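Local coordinates for uncharacterized protein PF1083 (Pyrococcus furiosus, PDB 3NRN) that is of unknown function but binds adenosine monophosphate and may be an oxidoreductase, as its flavin-containing amine oxidase family suggests, at residues E299-A302 and L307-E310; K45-S50 and N273-G278. All coordinates share one frame; numbering follows the deposited sequence.

Interaction 1: residues E299-A302 and L307-E310; sequences EPSA and LARE
Ser301 OG accepts a hydrogen bond from Leu314 N of strand 312-320 and passes 4.0 Å from Ala308 CB, so one side chain carries both a polar tether and an apolar touch. Its position between the backbone N and the carbonyl carbon (chi1 63°) turns the hydroxyl to that amide, while Ser301 CB meets Ala308 CB at 3.7 Å, carbon against carbon. The backbones come close here, with Ser301 CA and Leu307 CA 5.4 Å apart. Leu307 works through one branch: Leu307 CD2 lies 3.8 Å from Pro300 O. More loosely, Leu307 CD2 also rests 4.3 Å from Pro300 CB. The leucine chi1 is -95°, away from a staggered position. The proline side of the contact belongs to a short 3-10 turn, closed by Ala302 N bonding to Glu299 O at 2.8 Å. Since the pairs across the contact are all van der Waals touches and the buried area is modest, 139 Å², the evidence points to packing within one connection that doubles back on itself. That connection links strands 296-298 and 312-320, antiparallel neighbours in the mixed sheet; Pro300 and Ser301 rest on strand 312-320, while Leu307 and Ala308 lean on strand 47-50, with His55 touching both Pro300 and Leu307.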
ATOM      1  N   GLU A 299       0.782  16.215   0.887  1.00 33.16           N
ATOM      2  CA  GLU A 299       1.894  17.119   0.599  1.00 39.00           C
ATOM      3  C   GLU A 299       3.143  16.555   1.280  1.00 38.55           C
ATOM      4  O   GLU A 299       3.568  17.037   2.330  1.00 39.06           O
ATOM      5  CB  GLU A 299       1.553  18.511   1.139  1.00 35.31           C
ATOM      6  CG  GLU A 299       2.611  19.575   0.928  1.00 43.53           C
ATOM      7  CD  GLU A 299       2.092  20.961   1.276  1.00 43.70           C
ATOM      8  OE1 GLU A 299       1.697  21.706   0.355  1.00 47.96           O
ATOM      9  OE2 GLU A 299       2.063  21.298   2.476  1.00 45.32           O
ATOM     10  N   PRO A 300       3.756  15.529   0.670  1.00 38.88           N
ATOM     11  CA  PRO A 300       4.955  14.860   1.192  1.00 38.30           C
ATOM     12  C   PRO A 300       6.126  15.748   1.607  1.00 38.70           C
ATOM     13  O   PRO A 300       6.843  15.421   2.553  1.00 34.75           O
ATOM     14  CB  PRO A 300       5.316  13.873   0.076  1.00 32.15           C
ATOM     15  CG  PRO A 300       4.810  14.548  -1.154  1.00 35.11           C
ATOM     16  CD  PRO A 300       3.478  15.103  -0.714  1.00 34.48           C
ATOM     17  N   SER A 301       6.315  16.869   0.917  1.00 37.86           N
ATOM     18  CA  SER A 301       7.410  17.782   1.240  1.00 32.76           C
ATOM     19  C   SER A 301       7.137  18.564   2.526  1.00 34.48           C
ATOM     20  O   SER A 301       7.989  19.315   2.997  1.00 35.43           O
ATOM     21  CB  SER A 301       7.635  18.764   0.089  1.00 41.61           C
ATOM     22  OG  SER A 301       6.493  19.579  -0.100  1.00 38.63           O
ATOM     23  N   ALA A 302       5.948  18.386   3.087  1.00 36.52           N
ATOM     24  CA  ALA A 302       5.583  19.069   4.321  1.00 33.68           C
ATOM     25  C   ALA A 302       6.435  18.551   5.475  1.00 40.07           C
ATOM     26  O   ALA A 302       6.447  19.142   6.553  1.00 41.93           O
ATOM     27  CB  ALA A 302       4.107  18.858   4.624  1.00 32.57           C
ATOM     28  N   LEU A 307      12.396  16.765  -0.783  1.00 37.38           N
ATOM     29  CA  LEU A 307      11.574  15.991  -1.706  1.00 41.22           C
ATOM     30  C   LEU A 307      11.038  16.872  -2.821  1.00 38.51           C
ATOM     31  O   LEU A 307      10.757  16.392  -3.916  1.00 42.81           O
ATOM     32  CB  LEU A 307      10.414  15.338  -0.952  1.00 41.39           C
ATOM     33  CG  LEU A 307      10.611  13.892  -0.483  1.00 43.60           C
ATOM     34  CD1 LEU A 307      12.023  13.654   0.003  1.00 33.16           C
ATOM     35  CD2 LEU A 307       9.603  13.595   0.604  1.00 34.75           C
ATOM     36  N   ALA A 308      10.893  18.163  -2.534  1.00 41.01           N
ATOM     37  CA  ALA A 308      10.402  19.122  -3.520  1.00 45.35           C
ATOM     38  C   ALA A 308      11.561  19.933  -4.093  1.00 42.22           C
ATOM     39  O   ALA A 308      12.666  19.911  -3.559  1.00 45.54           O
ATOM     40  CB  ALA A 308       9.379  20.061  -2.880  1.00 38.99           C
ATOM     41  N   ARG A 309      11.300  20.639  -5.186  1.00 52.24           N
ATOM     42  CA  ARG A 309      12.317  21.474  -5.818  1.00 53.85           C
ATOM     43  C   ARG A 309      12.321  22.813  -5.088  1.00 56.63           C
ATOM     44  O   ARG A 309      11.298  23.230  -4.541  1.00 57.35           O
ATOM     45  CB  ARG A 309      11.980  21.696  -7.293  1.00 53.54           C
ATOM     46  CG  ARG A 309      13.036  22.468  -8.076  1.00 56.03           C
ATOM     47  CD  ARG A 309      12.431  23.105  -9.323  1.00 52.73           C
ATOM     48  NE  ARG A 309      11.777  22.123 -10.184  1.00 54.25           N
ATOM     49  CZ  ARG A 309      10.865  22.424 -11.104  1.00 42.05           C
ATOM     50  NH1 ARG A 309      10.491  23.685 -11.289  1.00 44.63           N
ATOM     51  NH2 ARG A 309      10.316  21.462 -11.833  1.00 36.41           N
ATOM     52  N   GLU A 310      13.470  23.483  -5.085  1.00 60.66           N
ATOM     53  CA  GLU A 310      13.607  24.779  -4.423  1.00 58.49           C
ATOM     54  C   GLU A 310      12.469  25.731  -4.789  1.00 54.32           C
ATOM     55  O   GLU A 310      12.082  25.831  -5.952  1.00 54.54           O
ATOM     56  CB  GLU A 310      14.949  25.414  -4.798  1.00 67.55           C
ATOM     57  CG  GLU A 310      15.129  26.863  -4.341  1.00 69.12           C
ATOM     58  CD  GLU A 310      15.144  27.018  -2.830  1.00 72.68           C
ATOM     59  OE1 GLU A 310      15.963  26.345  -2.171  1.00 77.45           O
ATOM     60  OE2 GLU A 310      14.346  27.822  -2.302  1.00 67.13           O
TER

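Interaction 2: residues K45-S50 and N273-G278; sequences KGFQLS and NLAVPG
Phe47 and Leu49 face Ala275 and Asn273 in antiparallel order, with CA atoms 8.6 Å apart for Phe47 and Ala275 and 7.5 Å apart for Leu49 and Asn273, spacings too wide for backbone pairing, so side chains alone bridge the two strands. A strand of the hairpin 41-50 thereby packs on strand 269-277, which lies between 312-320 and 345-351 in the mixed sheet. Phe47 brings the far end of its ring to the alanine methyl: CZ is 3.4 Å from Ala275 CB, and CE2 follows at 3.8 Å. Its CG stands beside the backbone N, anti to the carbonyl carbon (chi1 -79°), which extends the ring across to the other strand; Leu347 of the adjoining strand 345-351 touches both Phe47 and Ala275. Leu49 and Asn273 approach from opposite directions, and both leucine methyls lie over the same face of the amide. CD1 sits almost directly above the amide carbon, 3.9 Å from Asn273 CG, whereas CD2 is shifted to the CB and OD1 side, 3.5 Å from Asn273 OD1. With only the methyl of an alanine at Leu49, the amide face is likely to lose this cover and a gap to open above it. Asn273 ND2 bonds to Leu348 O and Gln350 OE1, two acceptors on strand 345-351 that fix how the amide is turned. OD1 is buried beneath the leucine with no hydrogen-bonding partner in the model. The contact is essentially hydrophobic, and its one polar group is oriented by bonds to a third strand while probably paying some desolvation cost at the oxygen.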
ATOM      1  N   LYS A  45      12.768  16.066 -12.575  1.00 43.78           N
ATOM      2  CA  LYS A  45      12.781  17.520 -12.668  1.00 38.18           C
ATOM      3  C   LYS A  45      12.985  18.227 -11.329  1.00 33.78           C
ATOM      4  O   LYS A  45      12.269  19.178 -11.006  1.00 37.97           O
ATOM      5  CB  LYS A  45      11.478  18.000 -13.308  1.00 40.59           C
ATOM      6  CG  LYS A  45      11.306  17.607 -14.768  1.00 39.45           C
ATOM      7  CD  LYS A  45       9.985  18.134 -15.308  1.00 49.43           C
ATOM      8  CE  LYS A  45       9.905  18.021 -16.821  1.00 52.98           C
ATOM      9  NZ  LYS A  45      10.070  16.621 -17.285  1.00 57.10           N
ATOM     10  N   GLY A  46      13.954  17.759 -10.549  1.00 34.91           N
ATOM     11  CA  GLY A  46      14.242  18.380  -9.269  1.00 39.64           C
ATOM     12  C   GLY A  46      13.326  17.995  -8.123  1.00 39.71           C
ATOM     13  O   GLY A  46      13.428  18.544  -7.024  1.00 41.86           O
ATOM     14  N   PHE A  47      12.424  17.055  -8.381  1.00 38.75           N
ATOM     15  CA  PHE A  47      11.487  16.583  -7.366  1.00 32.43           C
ATOM     16  C   PHE A  47      11.741  15.108  -7.105  1.00 31.79           C
ATOM     17  O   PHE A  47      12.179  14.380  -7.996  1.00 31.08           O
ATOM     18  CB  PHE A  47      10.050  16.734  -7.856  1.00 37.91           C
ATOM     19  CG  PHE A  47       9.512  18.122  -7.755  1.00 36.19           C
ATOM     20  CD1 PHE A  47       8.796  18.517  -6.635  1.00 33.94           C
ATOM     21  CD2 PHE A  47       9.689  19.027  -8.794  1.00 42.76           C
ATOM     22  CE1 PHE A  47       8.260  19.795  -6.548  1.00 41.88           C
ATOM     23  CE2 PHE A  47       9.159  20.309  -8.718  1.00 43.18           C
ATOM     24  CZ  PHE A  47       8.442  20.692  -7.593  1.00 47.03           C
ATOM     25  N   GLN A  48      11.463  14.668  -5.886  1.00 29.40           N
ATOM     26  CA  GLN A  48      11.625  13.260  -5.558  1.00 33.90           C
ATOM     27  C   GLN A  48      10.230  12.652  -5.572  1.00 25.96           C
ATOM     28  O   GLN A  48       9.525  12.688  -4.567  1.00 28.79           O
ATOM     29  CB  GLN A  48      12.252  13.085  -4.173  1.00 31.70           C
ATOM     30  CG  GLN A  48      13.744  13.374  -4.109  1.00 28.87           C
ATOM     31  CD  GLN A  48      14.570  12.364  -4.892  1.00 46.87           C
ATOM     32  OE1 GLN A  48      14.425  11.151  -4.719  1.00 43.37           O
ATOM     33  NE2 GLN A  48      15.450  12.863  -5.751  1.00 35.54           N
ATOM     34  N   LEU A  49       9.818  12.124  -6.718  1.00 29.69           N
ATOM     35  CA  LEU A  49       8.499  11.510  -6.819  1.00 34.87           C
ATOM     36  C   LEU A  49       8.627  10.047  -6.388  1.00 35.32           C
ATOM     37  O   LEU A  49       9.691   9.629  -5.919  1.00 35.71           O
ATOM     38  CB  LEU A  49       7.974  11.616  -8.256  1.00 29.38           C
ATOM     39  CG  LEU A  49       7.944  13.041  -8.835  1.00 28.72           C
ATOM     40  CD1 LEU A  49       7.459  12.999 -10.276  1.00 24.71           C
ATOM     41  CD2 LEU A  49       7.053  13.936  -8.001  1.00 22.61           C
ATOM     42  N   SER A  50       7.558   9.269  -6.531  1.00 33.13           N
ATOM     43  CA  SER A  50       7.614   7.867  -6.132  1.00 32.10           C
ATOM     44  C   SER A  50       7.076   6.928  -7.199  1.00 33.00           C
ATOM     45  O   SER A  50       6.352   7.350  -8.097  1.00 28.37           O
ATOM     46  CB  SER A  50       6.831   7.653  -4.839  1.00 37.86           C
ATOM     47  OG  SER A  50       5.446   7.845  -5.051  1.00 41.61           O
ATOM     48  N   ASN A 273       1.209  14.372  -9.782  1.00 27.21           N
ATOM     49  CA  ASN A 273       2.311  15.022  -9.088  1.00 29.36           C
ATOM     50  C   ASN A 273       2.232  16.491  -9.504  1.00 28.10           C
ATOM     51  O   ASN A 273       2.432  16.817 -10.671  1.00 35.41           O
ATOM     52  CB  ASN A 273       3.633  14.390  -9.527  1.00 24.46           C
ATOM     53  CG  ASN A 273       3.685  12.887  -9.248  1.00 31.48           C
ATOM     54  OD1 ASN A 273       3.877  12.467  -8.110  1.00 30.84           O
ATOM     55  ND2 ASN A 273       3.496  12.078 -10.287  1.00 21.84           N
ATOM     56  N   LEU A 274       1.931  17.364  -8.545  1.00 28.07           N
ATOM     57  CA  LEU A 274       1.765  18.792  -8.812  1.00 29.73           C
ATOM     58  C   LEU A 274       2.806  19.671  -8.123  1.00 31.32           C
ATOM     59  O   LEU A 274       3.022  19.562  -6.918  1.00 37.55           O
ATOM     60  CB  LEU A 274       0.362  19.225  -8.364  1.00 31.58           C
ATOM     61  CG  LEU A 274      -0.126  20.639  -8.687  1.00 29.97           C
ATOM     62  CD1 LEU A 274      -0.425  20.748 -10.176  1.00 31.97           C
ATOM     63  CD2 LEU A 274      -1.384  20.942  -7.878  1.00 33.10           C
ATOM     64  N   ALA A 275       3.442  20.549  -8.893  1.00 37.83           N
ATOM     65  CA  ALA A 275       4.455  21.454  -8.349  1.00 39.68           C
ATOM     66  C   ALA A 275       3.845  22.824  -8.070  1.00 44.17           C
ATOM     67  O   ALA A 275       3.713  23.650  -8.973  1.00 49.39           O
ATOM     68  CB  ALA A 275       5.616  21.586  -9.327  1.00 41.95           C
ATOM     69  N   VAL A 276       3.470  23.057  -6.817  1.00 42.76           N
ATOM     70  CA  VAL A 276       2.871  24.324  -6.424  1.00 42.65           C
ATOM     71  C   VAL A 276       3.939  25.278  -5.883  1.00 50.72           C
ATOM     72  O   VAL A 276       4.688  24.941  -4.964  1.00 43.77           O
ATOM     73  CB  VAL A 276       1.769  24.115  -5.351  1.00 44.84           C
ATOM     74  CG1 VAL A 276       0.748  23.095  -5.843  1.00 37.88           C
ATOM     75  CG2 VAL A 276       2.384  23.649  -4.049  1.00 54.61           C
ATOM     76  N   PRO A 277       4.033  26.481  -6.469  1.00 48.32           N
ATOM     77  CA  PRO A 277       5.015  27.481  -6.041  1.00 47.15           C
ATOM     78  C   PRO A 277       4.756  28.008  -4.632  1.00 45.58           C
ATOM     79  O   PRO A 277       3.608  28.217  -4.240  1.00 46.29           O
ATOM     80  CB  PRO A 277       4.868  28.579  -7.093  1.00 52.39           C
ATOM     81  CG  PRO A 277       4.410  27.832  -8.308  1.00 53.47           C
ATOM     82  CD  PRO A 277       3.391  26.887  -7.731  1.00 52.66           C
ATOM     83  N   GLY A 278       5.826  28.210  -3.869  1.00 44.55           N
ATOM     84  CA  GLY A 278       5.667  28.752  -2.532  1.00 46.79           C
ATOM     85  C   GLY A 278       5.844  27.823  -1.348  1.00 51.36           C
ATOM     86  O   GLY A 278       6.550  26.818  -1.416  1.00 53.34           O
TER

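In the fold
From the N terminus, strand 47-50 comes first, and interaction 2 closes only after 222 intervening residues, when strand 269-277 packs against it. Interaction 1 follows in series, neither nested nor crossed: it closes a short loop with just four residues between 299-302 and 307-310. The two centres are about 7 Å apart, and direct contacts join them. Leu307 O lies 2.7 Å from Gln48 N and Arg309 NE 3.1 Å from Lys45 O, both probable hydrogen bonds, while Arg309 also packs on Phe47. Together they tie the two-stranded hairpin 41-50 to the seven-stranded mixed sheet, away from the AMP pocket.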